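Local atomic coordinates of CdnC (Chryseobacterium gregarium DSM 19109, PDB entry 7MGV), a protein that probably uses ATP to install omega-ester macrocycles in a ribosomally made precursor peptide, acting as an ATP-grasp ligase of graspetide biosynthesis. Residues R96-G101 / N316-F321; L25-T30 / G126-I131; Y134-P139 / D339-K344; D56-K61 / R121-G126. One frame throughout, in Å; residues are numbered along the deposited sequence.

Contact 1: residues R96-G101 / N316-F321; sequences RAYNIG and NAAGEF
A type I beta turn from Asn316 to Gly319, at the end of strand 310-316, presents the methyl of Ala318 to Arg96 and Tyr98, which lie in the loop after strand 91-94. Ala318 CB meets two neighbours on the same side, Arg96 CB at 3.8 Å and Tyr98 OH at 3.7 Å. The small methyl suits a turn that comes close to the root of one side chain and the hydroxyl of another. Arg96 touches through the root of its side chain alone; with CG anti to the backbone N (chi1 -172°), the extended chain carries its guanidinium on to a salt bridge with Asp146, beside helix 139-145, where Tyr142 also packs on it. Tyr98 reaches across with its hydroxyl end, while the carbonyl of Arg96 stands over one face of its ring, Arg96 O being 3.9 Å above the plane near the rim. The turn is braced from inside: Ala318 N donates to Asn316 OD1 at 3.1 Å, approaching from above the plane of the amide rather than along a lone pair. Gly319, without a side chain, closes the turn beside Asn316 CB. An asparagine side chain accepting from the amide two residues on is the signature of an Asx turn, superimposed here on the beta turn.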
loop_
_atom_site.group_PDB
_atom_site.type_symbol
_atom_site.label_atom_id
_atom_site.label_comp_id
_atom_site.label_asym_id
_atom_site.label_seq_id
_atom_site.Cartn_x
_atom_site.Cartn_y
_atom_site.Cartn_z
ATOM N N ARG A 96 7.892 -10.102 -1.469
ATOM C CA ARG A 96 7.693 -8.731 -1.927
ATOM C C ARG A 96 8.611 -8.386 -3.092
ATOM O O ARG A 96 9.816 -8.649 -3.055
ATOM C CB ARG A 96 7.916 -7.745 -0.778
ATOM C CG ARG A 96 7.526 -6.321 -1.145
ATOM C CD ARG A 96 7.492 -5.396 0.056
ATOM N NE ARG A 96 6.632 -4.243 -0.195
ATOM C CZ ARG A 96 6.451 -3.241 0.659
ATOM N NH1 ARG A 96 7.078 -3.242 1.827
ATOM N NH2 ARG A 96 5.647 -2.236 0.341
ATOM N N ALA A 97 8.024 -7.795 -4.129
ATOM C CA ALA A 97 8.760 -7.453 -5.334
ATOM C C ALA A 97 9.443 -6.102 -5.182
ATOM O O ALA A 97 8.859 -5.146 -4.666
ATOM C CB ALA A 97 7.823 -7.428 -6.541
ATOM N N TYR A 98 10.693 -6.033 -5.637
ATOM C CA TYR A 98 11.448 -4.791 -5.647
ATOM C C TYR A 98 11.903 -4.375 -7.036
ATOM O O TYR A 98 12.400 -3.253 -7.193
ATOM C CB TYR A 98 12.676 -4.901 -4.728
ATOM C CG TYR A 98 12.334 -5.215 -3.289
ATOM C CD1 TYR A 98 12.960 -6.258 -2.619
ATOM C CD2 TYR A 98 11.387 -4.467 -2.600
ATOM C CE1 TYR A 98 12.652 -6.549 -1.304
ATOM C CE2 TYR A 98 11.073 -4.752 -1.285
ATOM C CZ TYR A 98 11.708 -5.793 -0.642
ATOM O OH TYR A 98 11.400 -6.081 0.668
ATOM N N ASN A 99 11.749 -5.233 -8.044
ATOM C CA ASN A 99 12.176 -4.906 -9.403
ATOM C C ASN A 99 11.242 -5.624 -10.372
ATOM O O ASN A 99 11.400 -6.824 -10.617
ATOM C CB ASN A 99 13.627 -5.300 -9.635
ATOM C CG ASN A 99 14.020 -5.229 -11.096
ATOM O OD1 ASN A 99 14.529 -6.196 -11.662
ATOM N ND2 ASN A 99 13.780 -4.080 -11.717
ATOM N N ILE A 100 10.277 -4.888 -10.910
ATOM C CA ILE A 100 9.385 -5.399 -11.936
ATOM C C ILE A 100 9.629 -4.609 -13.215
ATOM O O ILE A 100 10.224 -3.527 -13.206
ATOM C CB ILE A 100 7.907 -5.313 -11.513
ATOM C CG1 ILE A 100 7.520 -3.859 -11.271
ATOM C CG2 ILE A 100 7.666 -6.116 -10.247
ATOM C CD1 ILE A 100 6.062 -3.604 -11.449
ATOM N N GLY A 101 9.161 -5.164 -14.328
ATOM C CA GLY A 101 9.307 -4.488 -15.607
ATOM C C GLY A 101 10.736 -4.325 -16.075
ATOM O O GLY A 101 11.097 -3.257 -16.587
ATOM N N ASN A 316 9.806 -7.182 10.095
ATOM C CA ASN A 316 9.904 -7.086 8.643
ATOM C C ASN A 316 9.061 -8.200 8.039
ATOM O O ASN A 316 9.376 -9.384 8.203
ATOM C CB ASN A 316 11.357 -7.174 8.179
ATOM C CG ASN A 316 11.522 -6.836 6.705
ATOM O OD1 ASN A 316 10.553 -6.519 6.015
ATOM N ND2 ASN A 316 12.757 -6.898 6.220
ATOM N N ALA A 317 7.987 -7.819 7.344
ATOM C CA ALA A 317 7.119 -8.805 6.714
ATOM C C ALA A 317 7.795 -9.509 5.545
ATOM O O ALA A 317 7.371 -10.608 5.173
ATOM C CB ALA A 317 5.825 -8.141 6.244
ATOM N N ALA A 318 8.830 -8.904 4.963
ATOM C CA ALA A 318 9.538 -9.479 3.825
ATOM C C ALA A 318 10.989 -9.806 4.156
ATOM O O ALA A 318 11.826 -9.878 3.251
ATOM C CB ALA A 318 9.471 -8.534 2.622
ATOM N N GLY A 319 11.305 -9.999 5.435
ATOM C CA GLY A 319 12.681 -10.253 5.818
ATOM C C GLY A 319 13.183 -11.581 5.276
ATOM O O GLY A 319 12.460 -12.579 5.242
ATOM N N GLU A 320 14.439 -11.583 4.838
ATOM C CA GLU A 320 15.053 -12.807 4.351
ATOM C C GLU A 320 15.336 -13.759 5.507
ATOM O O GLU A 320 15.502 -13.346 6.657
ATOM C CB GLU A 320 16.345 -12.500 3.593
ATOM C CG GLU A 320 16.287 -12.823 2.104
ATOM C CD GLU A 320 16.101 -14.307 1.822
ATOM O OE1 GLU A 320 16.411 -15.133 2.708
ATOM O OE2 GLU A 320 15.645 -14.650 0.709
ATOM N N PHE A 321 15.393 -15.050 5.186
ATOM C CA PHE A 321 15.575 -16.088 6.187
ATOM C C PHE A 321 16.617 -17.132 5.816
ATOM O O PHE A 321 16.977 -17.943 6.677
ATOM C CB PHE A 321 14.244 -16.806 6.459
ATOM C CG PHE A 321 13.756 -17.631 5.301
ATOM C CD1 PHE A 321 14.028 -18.989 5.236
ATOM C CD2 PHE A 321 13.032 -17.049 4.275
ATOM C CE1 PHE A 321 13.587 -19.749 4.172
ATOM C CE2 PHE A 321 12.587 -17.804 3.208
ATOM C CZ PHE A 321 12.865 -19.157 3.158
#

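Contact 2: residues L25-T30 / G126-I131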
loop_
_atom_site.group_PDB
_atom_site.type_symbol
_atom_site.label_atom_id
_atom_site.label_comp_id
_atom_site.label_asym_id
_atom_site.label_seq_id
_atom_site.Cartn_x
_atom_site.Cartn_y
_atom_site.Cartn_z
ATOM N N LEU A 25 1.370 -20.998 -6.139
ATOM C CA LEU A 25 2.018 -19.905 -6.850
ATOM C C LEU A 25 3.044 -19.231 -5.948
ATOM O O LEU A 25 2.752 -18.911 -4.792
ATOM C CB LEU A 25 0.980 -18.890 -7.323
ATOM C CG LEU A 25 1.505 -17.748 -8.193
ATOM C CD1 LEU A 25 1.939 -18.262 -9.558
ATOM C CD2 LEU A 25 0.455 -16.657 -8.333
ATOM N N ILE A 26 4.247 -19.020 -6.474
ATOM C CA ILE A 26 5.322 -18.352 -5.751
ATOM C C ILE A 26 5.812 -17.181 -6.589
ATOM O O ILE A 26 6.186 -17.359 -7.755
ATOM C CB ILE A 26 6.481 -19.313 -5.430
ATOM C CG1 ILE A 26 6.014 -20.420 -4.482
ATOM C CG2 ILE A 26 7.648 -18.547 -4.825
ATOM C CD1 ILE A 26 7.132 -21.315 -3.993
ATOM N N ILE A 27 5.811 -15.991 -5.996
ATOM C CA ILE A 27 6.275 -14.774 -6.652
ATOM C C ILE A 27 7.696 -14.489 -6.184
ATOM O O ILE A 27 7.945 -14.355 -4.979
ATOM C CB ILE A 27 5.348 -13.586 -6.350
ATOM C CG1 ILE A 27 3.883 -13.991 -6.528
ATOM C CG2 ILE A 27 5.696 -12.400 -7.237
ATOM C CD1 ILE A 27 3.487 -14.252 -7.962
ATOM N N THR A 28 8.622 -14.390 -7.130
ATOM C CA THR A 28 10.027 -14.128 -6.832
ATOM C C THR A 28 10.611 -13.304 -7.978
ATOM O O THR A 28 9.876 -12.735 -8.787
ATOM C CB THR A 28 10.799 -15.443 -6.622
ATOM O OG1 THR A 28 10.311 -16.439 -7.531
ATOM C CG2 THR A 28 10.659 -15.939 -5.193
ATOM N N HIS A 29 11.939 -13.233 -8.031
ATOM C CA HIS A 29 12.662 -12.669 -9.159
ATOM C C HIS A 29 13.753 -13.651 -9.572
ATOM O O HIS A 29 14.025 -14.636 -8.882
ATOM C CB HIS A 29 13.253 -11.290 -8.826
ATOM C CG HIS A 29 14.243 -11.309 -7.705
ATOM N ND1 HIS A 29 15.597 -11.135 -7.904
ATOM C CD2 HIS A 29 14.078 -11.474 -6.372
ATOM C CE1 HIS A 29 16.221 -11.193 -6.741
ATOM N NE2 HIS A 29 15.322 -11.399 -5.795
ATOM N N THR A 30 14.376 -13.373 -10.718
ATOM C CA THR A 30 15.313 -14.329 -11.301
ATOM C C THR A 30 16.551 -14.531 -10.435
ATOM O O THR A 30 17.093 -15.642 -10.389
ATOM C CB THR A 30 15.727 -13.877 -12.701
ATOM O OG1 THR A 30 16.256 -12.547 -12.637
ATOM C CG2 THR A 30 14.532 -13.903 -13.640
ATOM N N GLY A 126 -2.641 -5.779 -8.523
ATOM C CA GLY A 126 -4.070 -6.013 -8.448
ATOM C C GLY A 126 -4.418 -7.478 -8.605
ATOM O O GLY A 126 -5.302 -7.992 -7.912
ATOM N N PHE A 127 -3.738 -8.170 -9.525
ATOM C CA PHE A 127 -3.893 -9.618 -9.596
ATOM C C PHE A 127 -3.528 -10.264 -8.265
ATOM O O PHE A 127 -4.275 -11.098 -7.742
ATOM C CB PHE A 127 -3.038 -10.203 -10.716
ATOM C CG PHE A 127 -2.832 -11.687 -10.593
ATOM C CD1 PHE A 127 -3.913 -12.555 -10.641
ATOM C CD2 PHE A 127 -1.565 -12.215 -10.404
ATOM C CE1 PHE A 127 -3.732 -13.919 -10.515
ATOM C CE2 PHE A 127 -1.379 -13.581 -10.278
ATOM C CZ PHE A 127 -2.465 -14.433 -10.334
ATOM N N LEU A 128 -2.380 -9.881 -7.699
ATOM C CA LEU A 128 -1.934 -10.491 -6.447
ATOM C C LEU A 128 -2.920 -10.226 -5.313
ATOM O O LEU A 128 -3.113 -11.080 -4.439
ATOM C CB LEU A 128 -0.538 -9.984 -6.084
ATOM C CG LEU A 128 0.574 -10.452 -7.028
ATOM C CD1 LEU A 128 1.914 -9.851 -6.638
ATOM C CD2 LEU A 128 0.650 -11.970 -7.049
ATOM N N GLU A 129 -3.551 -9.051 -5.306
ATOM C CA GLU A 129 -4.593 -8.775 -4.320
ATOM C C GLU A 129 -5.830 -9.632 -4.568
ATOM O O GLU A 129 -6.438 -10.144 -3.620
ATOM C CB GLU A 129 -4.970 -7.293 -4.350
ATOM C CG GLU A 129 -4.020 -6.384 -3.600
ATOM C CD GLU A 129 -4.152 -6.516 -2.098
ATOM O OE1 GLU A 129 -5.262 -6.830 -1.618
ATOM O OE2 GLU A 129 -3.141 -6.308 -1.397
ATOM N N SER A 130 -6.212 -9.799 -5.837
ATOM C CA SER A 130 -7.463 -10.469 -6.180
ATOM C C SER A 130 -7.476 -11.944 -5.801
ATOM O O SER A 130 -8.559 -12.528 -5.694
ATOM C CB SER A 130 -7.737 -10.322 -7.677
ATOM O OG SER A 130 -6.810 -11.078 -8.436
ATOM N N ILE A 131 -6.308 -12.559 -5.611
ATOM C CA ILE A 131 -6.255 -13.973 -5.257
ATOM C C ILE A 131 -6.995 -14.186 -3.944
ATOM O O ILE A 131 -6.636 -13.607 -2.911
ATOM C CB ILE A 131 -4.802 -14.452 -5.167
ATOM C CG1 ILE A 131 -4.129 -14.380 -6.539
ATOM C CG2 ILE A 131 -4.738 -15.866 -4.613
ATOM C CD1 ILE A 131 -2.662 -14.758 -6.519
#
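Leu25 rests its CD2 methyl against two side chains from the end of helix 110-130, lying 4.1 Å from Phe127 CE2 and the same distance, 4.1 Å, from Ile131 CD1. Leu25 and Phe127 extend from opposite directions, and the methyl meets the ring obliquely. Both carry CG anti to the backbone N (chi1 -175° for Leu25, 163° for Phe127), which extends each side chain toward the other segment. Ile131, the first residue to leave helical geometry, still contributes its CD1 end, so the contact outlasts the helix.

Two residues further along the strand, Ile27 uses the same face of the sheet. Its CD1 lies 3.8 Å from Leu128 CD2, and its CG1 is equally near, so one leucine methyl rests against the whole ethyl branch. Beta-branched isoleucine suits an extended strand, and Leu128, whose CB does not aim at the strand, still brings its CD2 to it through its branched end. Tyr94 of the adjoining strand 91-94 touches both Ile27 and Leu128 and widens the same layer. On the helix, Ser130 OG donates to Phe127 O at 2.6 Å and also bonds to Lys153 of the second subunit. Ser130 thus serves the dimer interface, while Phe127, which meets Leu25, also packs on Glu149 of the second subunit. Wholly apolar and fully buried, the strand-helix contact depends on shape and on exclusion of water, and gives the layered alpha/beta domain part of its hydrophobic core.

Contact 3: residues Y134-P139 / D339-K344; sequences YSLGKP and DLLCDK
Leu340, in the last turn of helix 332-341, is the first residue to meet strand 134-136, and it faces both Tyr134 and Leu136. Its CD2 methyl lies 3.4 Å from Tyr134 OH, and CG also stands close to that oxygen. The two side chains cross at about a right angle, and the leucine meets the tyrosine at its hydroxyl end. The phenol suits a place where apolar packing borders on polar groups, because its buried OH also hydrogen-bonds to Asp296 while Arg347 makes a cation-pi contact with the ring. The same Leu340 CD2 reaches Leu136 CD2 at 3.8 Å.

Leu341 continues the apolar surface. With CG beside its backbone N (chi1 -65°), the chain swings round to place Leu341 CD2 3.8 Å from Leu136 CD2, and the same methyl lies near Leu136 CB. Leu136 therefore receives a methyl from each of the two successive leucines. Strand 134-136 is an outermost strand of the four-stranded parallel sheet, and Tyr134 and Leu136, two residues apart, turn to one face of it while Ser135 turns away. The end of a helix nearly 200 residues further along the chain packs on that face; Trp93 of the adjacent strand and Ile43 of helix 35-46 also touch Leu341.

Cys342 is the first residue to leave the helix, and it packs on Ile43 and Asn46. Asp343 then takes a positive phi of 61° as the C-prime residue of a Schellman motif, its N bonding to Leu340 O at 3.3 Å. Lys344 N completes the motif by donating to Asp339 O at 2.7 Å.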
loop_
_atom_site.group_PDB
_atom_site.type_symbol
_atom_site.label_atom_id
_atom_site.label_comp_id
_atom_site.label_asym_id
_atom_site.label_seq_id
_atom_site.Cartn_x
_atom_site.Cartn_y
_atom_site.Cartn_z
ATOM N N TYR A 134 -5.621 -18.829 0.049
ATOM C CA TYR A 134 -4.743 -18.443 1.148
ATOM C C TYR A 134 -3.470 -17.797 0.615
ATOM O O TYR A 134 -2.875 -18.269 -0.357
ATOM C CB TYR A 134 -4.397 -19.659 2.008
ATOM C CG TYR A 134 -3.303 -19.383 3.014
ATOM C CD1 TYR A 134 -3.585 -18.762 4.224
ATOM C CD2 TYR A 134 -1.985 -19.733 2.749
ATOM C CE1 TYR A 134 -2.587 -18.501 5.143
ATOM C CE2 TYR A 134 -0.981 -19.476 3.659
ATOM C CZ TYR A 134 -1.287 -18.861 4.853
ATOM O OH TYR A 134 -0.284 -18.610 5.756
ATOM N N SER A 135 -3.055 -16.706 1.255
ATOM C CA SER A 135 -1.939 -15.902 0.777
ATOM C C SER A 135 -0.919 -15.718 1.888
ATOM O O SER A 135 -1.278 -15.362 3.015
ATOM C CB SER A 135 -2.421 -14.535 0.276
ATOM O OG SER A 135 -2.810 -13.706 1.357
ATOM N N LEU A 136 0.349 -15.971 1.568
ATOM C CA LEU A 136 1.463 -15.617 2.446
ATOM C C LEU A 136 2.122 -14.377 1.850
ATOM O O LEU A 136 3.100 -14.447 1.106
ATOM C CB LEU A 136 2.441 -16.779 2.591
ATOM C CG LEU A 136 3.530 -16.599 3.648
ATOM C CD1 LEU A 136 2.933 -16.203 4.991
ATOM C CD2 LEU A 136 4.360 -17.865 3.780
ATOM N N GLY A 137 1.555 -13.222 2.184
ATOM C CA GLY A 137 2.008 -11.968 1.620
ATOM C C GLY A 137 1.040 -11.413 0.596
ATOM O O GLY A 137 0.561 -12.145 -0.275
ATOM N N LYS A 138 0.736 -10.121 0.697
ATOM C CA LYS A 138 -0.134 -9.437 -0.247
ATOM C C LYS A 138 0.253 -7.969 -0.268
ATOM O O LYS A 138 0.759 -7.452 0.736
ATOM C CB LYS A 138 -1.617 -9.602 0.121
ATOM C CG LYS A 138 -2.331 -10.660 -0.710
ATOM C CD LYS A 138 -3.801 -10.772 -0.355
ATOM C CE LYS A 138 -4.498 -11.784 -1.252
ATOM N NZ LYS A 138 -5.958 -11.873 -0.974
ATOM N N PRO A 139 0.047 -7.275 -1.394
ATOM C CA PRO A 139 0.519 -5.880 -1.493
ATOM C C PRO A 139 -0.030 -4.961 -0.415
ATOM O O PRO A 139 0.732 -4.168 0.151
ATOM C CB PRO A 139 0.051 -5.457 -2.892
ATOM C CG PRO A 139 -0.039 -6.730 -3.657
ATOM C CD PRO A 139 -0.500 -7.765 -2.673
ATOM N N ASP A 339 5.393 -26.567 4.614
ATOM C CA ASP A 339 4.231 -27.138 5.286
ATOM C C ASP A 339 3.099 -26.125 5.384
ATOM O O ASP A 339 1.921 -26.482 5.265
ATOM C CB ASP A 339 4.621 -27.640 6.676
ATOM C CG ASP A 339 5.510 -28.866 6.626
ATOM O OD1 ASP A 339 5.722 -29.407 5.520
ATOM O OD2 ASP A 339 5.999 -29.288 7.694
ATOM N N LEU A 340 3.436 -24.852 5.601
ATOM C CA LEU A 340 2.408 -23.822 5.682
ATOM C C LEU A 340 1.741 -23.599 4.331
ATOM O O LEU A 340 0.519 -23.425 4.257
ATOM C CB LEU A 340 3.014 -22.518 6.203
ATOM C CG LEU A 340 2.041 -21.373 6.486
ATOM C CD1 LEU A 340 1.345 -21.565 7.826
ATOM C CD2 LEU A 340 2.762 -20.035 6.441
ATOM N N LEU A 341 2.524 -23.603 3.250
ATOM C CA LEU A 341 1.963 -23.319 1.933
ATOM C C LEU A 341 1.124 -24.480 1.408
ATOM O O LEU A 341 0.222 -24.267 0.590
ATOM C CB LEU A 341 3.081 -22.979 0.948
ATOM C CG LEU A 341 3.882 -21.707 1.231
ATOM C CD1 LEU A 341 4.865 -21.425 0.104
ATOM C CD2 LEU A 341 2.957 -20.519 1.458
ATOM N N CYS A 342 1.398 -25.702 1.864
ATOM C CA CYS A 342 0.642 -26.883 1.471
ATOM C C CYS A 342 -0.490 -27.208 2.437
ATOM O O CYS A 342 -1.057 -28.303 2.360
ATOM C CB CYS A 342 1.572 -28.092 1.358
ATOM S SG CYS A 342 3.021 -27.854 0.303
ATOM N N ASP A 343 -0.809 -26.294 3.358
ATOM C CA ASP A 343 -1.891 -26.476 4.330
ATOM C C ASP A 343 -1.638 -27.682 5.233
ATOM O O ASP A 343 -2.559 -28.415 5.598
ATOM C CB ASP A 343 -3.249 -26.589 3.633
ATOM C CG ASP A 343 -4.404 -26.193 4.538
ATOM O OD1 ASP A 343 -4.145 -25.597 5.605
ATOM O OD2 ASP A 343 -5.570 -26.474 4.182
ATOM N N LYS A 344 -0.375 -27.889 5.597
ATOM C CA LYS A 344 0.012 -28.934 6.535
ATOM C C LYS A 344 0.535 -28.345 7.841
ATOM O O LYS A 344 1.356 -28.960 8.526
ATOM C CB LYS A 344 1.051 -29.861 5.907
ATOM C CG LYS A 344 0.493 -30.747 4.803
ATOM C CD LYS A 344 1.580 -31.586 4.151
ATOM C CE LYS A 344 2.257 -32.497 5.161
ATOM N NZ LYS A 344 3.513 -33.083 4.617
#

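Contact 4: residues D56-K61 / R121-G126; sequences DEYPLK and RNTLFG
The loop 56-61 comes nearest helix 110-130 where the CA atoms of Tyr58 and Leu124 are 8.6 Å apart, a spacing bridged by the tyrosine ring. Tyr58 holds CG anti to its own N (chi1 175°), which extends the ring toward the helix. Leu124 slides past it in the opposite direction: its CB lies 3.9 Å from Tyr58 CE2, and its CD1 stands 4.0 Å above one face of the Tyr58 ring, toward the rim. Over the centre of the other face sits Pro59, whose CB is 3.8 Å from the ring plane. The cis peptide between Tyr58 and Pro59 folds the proline back onto the aromatic ring, so the ring is flanked on both faces and held in its orientation. At its far end, Tyr58 OH meets Thr123 CG2 at 3.5 Å, the two side chains crossing at about a right angle. Threonine suits this spot because it can offer a methyl to the tyrosine while its OG1 bonds back to Glu119 O within the helix. Ile120, one turn earlier, also touches Tyr58 and Pro59, and Pro223 of the second subunit packs on both Tyr58 and Thr123. The contact thus pins the loop between strands 48-54 and 63-69 onto helix 110-130, with helix 104-107 beside Pro59.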
loop_
_atom_site.group_PDB
_atom_site.type_symbol
_atom_site.label_atom_id
_atom_site.label_comp_id
_atom_site.label_asym_id
_atom_site.label_seq_id
_atom_site.Cartn_x
_atom_site.Cartn_y
_atom_site.Cartn_z
ATOM N N ASP A 56 10.458 -9.900 -12.203
ATOM C CA ASP A 56 11.225 -8.997 -13.053
ATOM C C ASP A 56 11.011 -9.288 -14.531
ATOM O O ASP A 56 11.234 -8.401 -15.363
ATOM C CB ASP A 56 12.714 -9.085 -12.714
ATOM C CG ASP A 56 13.225 -10.511 -12.696
ATOM O OD1 ASP A 56 12.436 -11.427 -12.380
ATOM O OD2 ASP A 56 14.421 -10.715 -12.993
ATOM N N GLU A 57 10.580 -10.500 -14.872
ATOM C CA GLU A 57 10.341 -10.875 -16.258
ATOM C C GLU A 57 8.952 -10.485 -16.748
ATOM O O GLU A 57 8.598 -10.825 -17.882
ATOM C CB GLU A 57 10.545 -12.380 -16.439
ATOM C CG GLU A 57 11.828 -12.930 -15.833
ATOM C CD GLU A 57 13.075 -12.609 -16.645
ATOM O OE1 GLU A 57 13.754 -13.567 -17.072
ATOM O OE2 GLU A 57 13.393 -11.418 -16.846
ATOM N N TYR A 58 8.160 -9.789 -15.928
ATOM C CA TYR A 58 6.860 -9.274 -16.338
ATOM C C TYR A 58 6.981 -7.790 -16.635
ATOM O O TYR A 58 7.582 -7.060 -15.835
ATOM C CB TYR A 58 5.820 -9.502 -15.242
ATOM C CG TYR A 58 4.466 -8.890 -15.531
ATOM C CD1 TYR A 58 3.555 -9.534 -16.359
ATOM C CD2 TYR A 58 4.097 -7.671 -14.974
ATOM C CE1 TYR A 58 2.318 -8.978 -16.628
ATOM C CE2 TYR A 58 2.861 -7.109 -15.238
ATOM C CZ TYR A 58 1.977 -7.766 -16.065
ATOM O OH TYR A 58 0.747 -7.211 -16.329
ATOM N N PRO A 59 6.425 -7.288 -17.750
ATOM C CA PRO A 59 5.609 -8.014 -18.723
ATOM C C PRO A 59 6.389 -8.510 -19.937
ATOM O O PRO A 59 5.783 -9.013 -20.883
ATOM C CB PRO A 59 4.597 -6.957 -19.146
ATOM C CG PRO A 59 5.416 -5.698 -19.160
ATOM C CD PRO A 59 6.476 -5.850 -18.073
ATOM N N LEU A 60 7.715 -8.371 -19.907
ATOM C CA LEU A 60 8.516 -8.663 -21.092
ATOM C C LEU A 60 8.534 -10.156 -21.402
ATOM O O LEU A 60 8.138 -10.580 -22.493
ATOM C CB LEU A 60 9.939 -8.127 -20.910
ATOM C CG LEU A 60 10.503 -7.346 -22.100
ATOM C CD1 LEU A 60 9.567 -6.213 -22.497
ATOM C CD2 LEU A 60 11.893 -6.810 -21.788
ATOM N N LYS A 61 8.989 -10.975 -20.453
ATOM C CA LYS A 61 9.241 -12.385 -20.723
ATOM C C LYS A 61 8.130 -13.317 -20.245
ATOM O O LYS A 61 8.102 -14.478 -20.668
ATOM C CB LYS A 61 10.580 -12.806 -20.102
ATOM C CG LYS A 61 11.791 -12.208 -20.818
ATOM C CD LYS A 61 13.092 -12.519 -20.094
ATOM C CE LYS A 61 14.307 -12.102 -20.914
ATOM N NZ LYS A 61 14.264 -10.667 -21.313
ATOM N N ARG A 121 2.746 -2.157 -12.716
ATOM C CA ARG A 121 2.742 -2.441 -11.288
ATOM C C ARG A 121 1.326 -2.576 -10.757
ATOM O O ARG A 121 1.043 -3.469 -9.952
ATOM C CB ARG A 121 3.491 -1.347 -10.529
ATOM C CG ARG A 121 3.703 -1.661 -9.057
ATOM C CD ARG A 121 4.469 -0.554 -8.351
ATOM N NE ARG A 121 3.587 0.504 -7.871
ATOM C CZ ARG A 121 4.003 1.710 -7.496
ATOM N NH1 ARG A 121 5.294 2.011 -7.545
ATOM N NH2 ARG A 121 3.132 2.613 -7.070
ATOM N N ASN A 122 0.418 -1.703 -11.196
ATOM C CA ASN A 122 -0.944 -1.767 -10.685
ATOM C C ASN A 122 -1.650 -3.029 -11.153
ATOM O O ASN A 122 -2.349 -3.673 -10.367
ATOM C CB ASN A 122 -1.727 -0.528 -11.104
ATOM C CG ASN A 122 -3.004 -0.355 -10.309
ATOM O OD1 ASN A 122 -3.970 -1.097 -10.492
ATOM N ND2 ASN A 122 -3.015 0.626 -9.415
ATOM N N THR A 123 -1.469 -3.413 -12.418
ATOM C CA THR A 123 -2.087 -4.637 -12.920
ATOM C C THR A 123 -1.594 -5.853 -12.147
ATOM O O THR A 123 -2.390 -6.699 -11.712
ATOM C CB THR A 123 -1.792 -4.792 -14.415
ATOM O OG1 THR A 123 -2.485 -3.775 -15.148
ATOM C CG2 THR A 123 -2.234 -6.161 -14.913
ATOM N N LEU A 124 -0.280 -5.941 -11.936
ATOM C CA LEU A 124 0.272 -7.120 -11.275
ATOM C C LEU A 124 -0.098 -7.157 -9.794
ATOM O O LEU A 124 -0.524 -8.200 -9.274
ATOM C CB LEU A 124 1.785 -7.154 -11.457
ATOM C CG LEU A 124 2.475 -8.292 -10.720
ATOM C CD1 LEU A 124 2.684 -9.487 -11.637
ATOM C CD2 LEU A 124 3.778 -7.781 -10.171
ATOM N N PHE A 125 0.065 -6.032 -9.091
ATOM C CA PHE A 125 -0.344 -5.968 -7.692
ATOM C C PHE A 125 -1.842 -6.197 -7.539
ATOM O O PHE A 125 -2.281 -6.772 -6.539
ATOM C CB PHE A 125 0.050 -4.620 -7.085
ATOM C CG PHE A 125 1.520 -4.490 -6.779
ATOM C CD1 PHE A 125 2.413 -5.492 -7.124
ATOM C CD2 PHE A 125 2.007 -3.358 -6.146
ATOM C CE1 PHE A 125 3.761 -5.367 -6.844
ATOM C CE2 PHE A 125 3.354 -3.226 -5.862
ATOM C CZ PHE A 125 4.232 -4.232 -6.212
ATOM N N GLY A 126 -2.641 -5.779 -8.523
ATOM C CA GLY A 126 -4.070 -6.013 -8.448
ATOM C C GLY A 126 -4.418 -7.478 -8.605
ATOM O O GLY A 126 -5.302 -7.992 -7.912
#

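Overall arrangement
Contacts 2, 3 and 4 are buried, whereas contact 1 is a small surface meeting of two loops. Contacts 2 and 4 share helix 110-130: contact 2 lays its end on the parallel sheet, contact 4 attaches a loop to its preceding turns, and both adjoin the second subunit. Contact 3 reaches the same sheet at an outermost strand but uses a helix from late in the chain. Contact 2 is purely hydrocarbon in character, while contacts 1, 3 and 4 each set a tyrosine hydroxyl against aliphatic carbon, in contact 1 at the surface. Lys138 ties contact 3 to contact 2 through Ile131 O, Thr30 bonds to Asp56 between contacts 2 and 4, and Ile100 of contact 1 packs on Arg121 and Leu124.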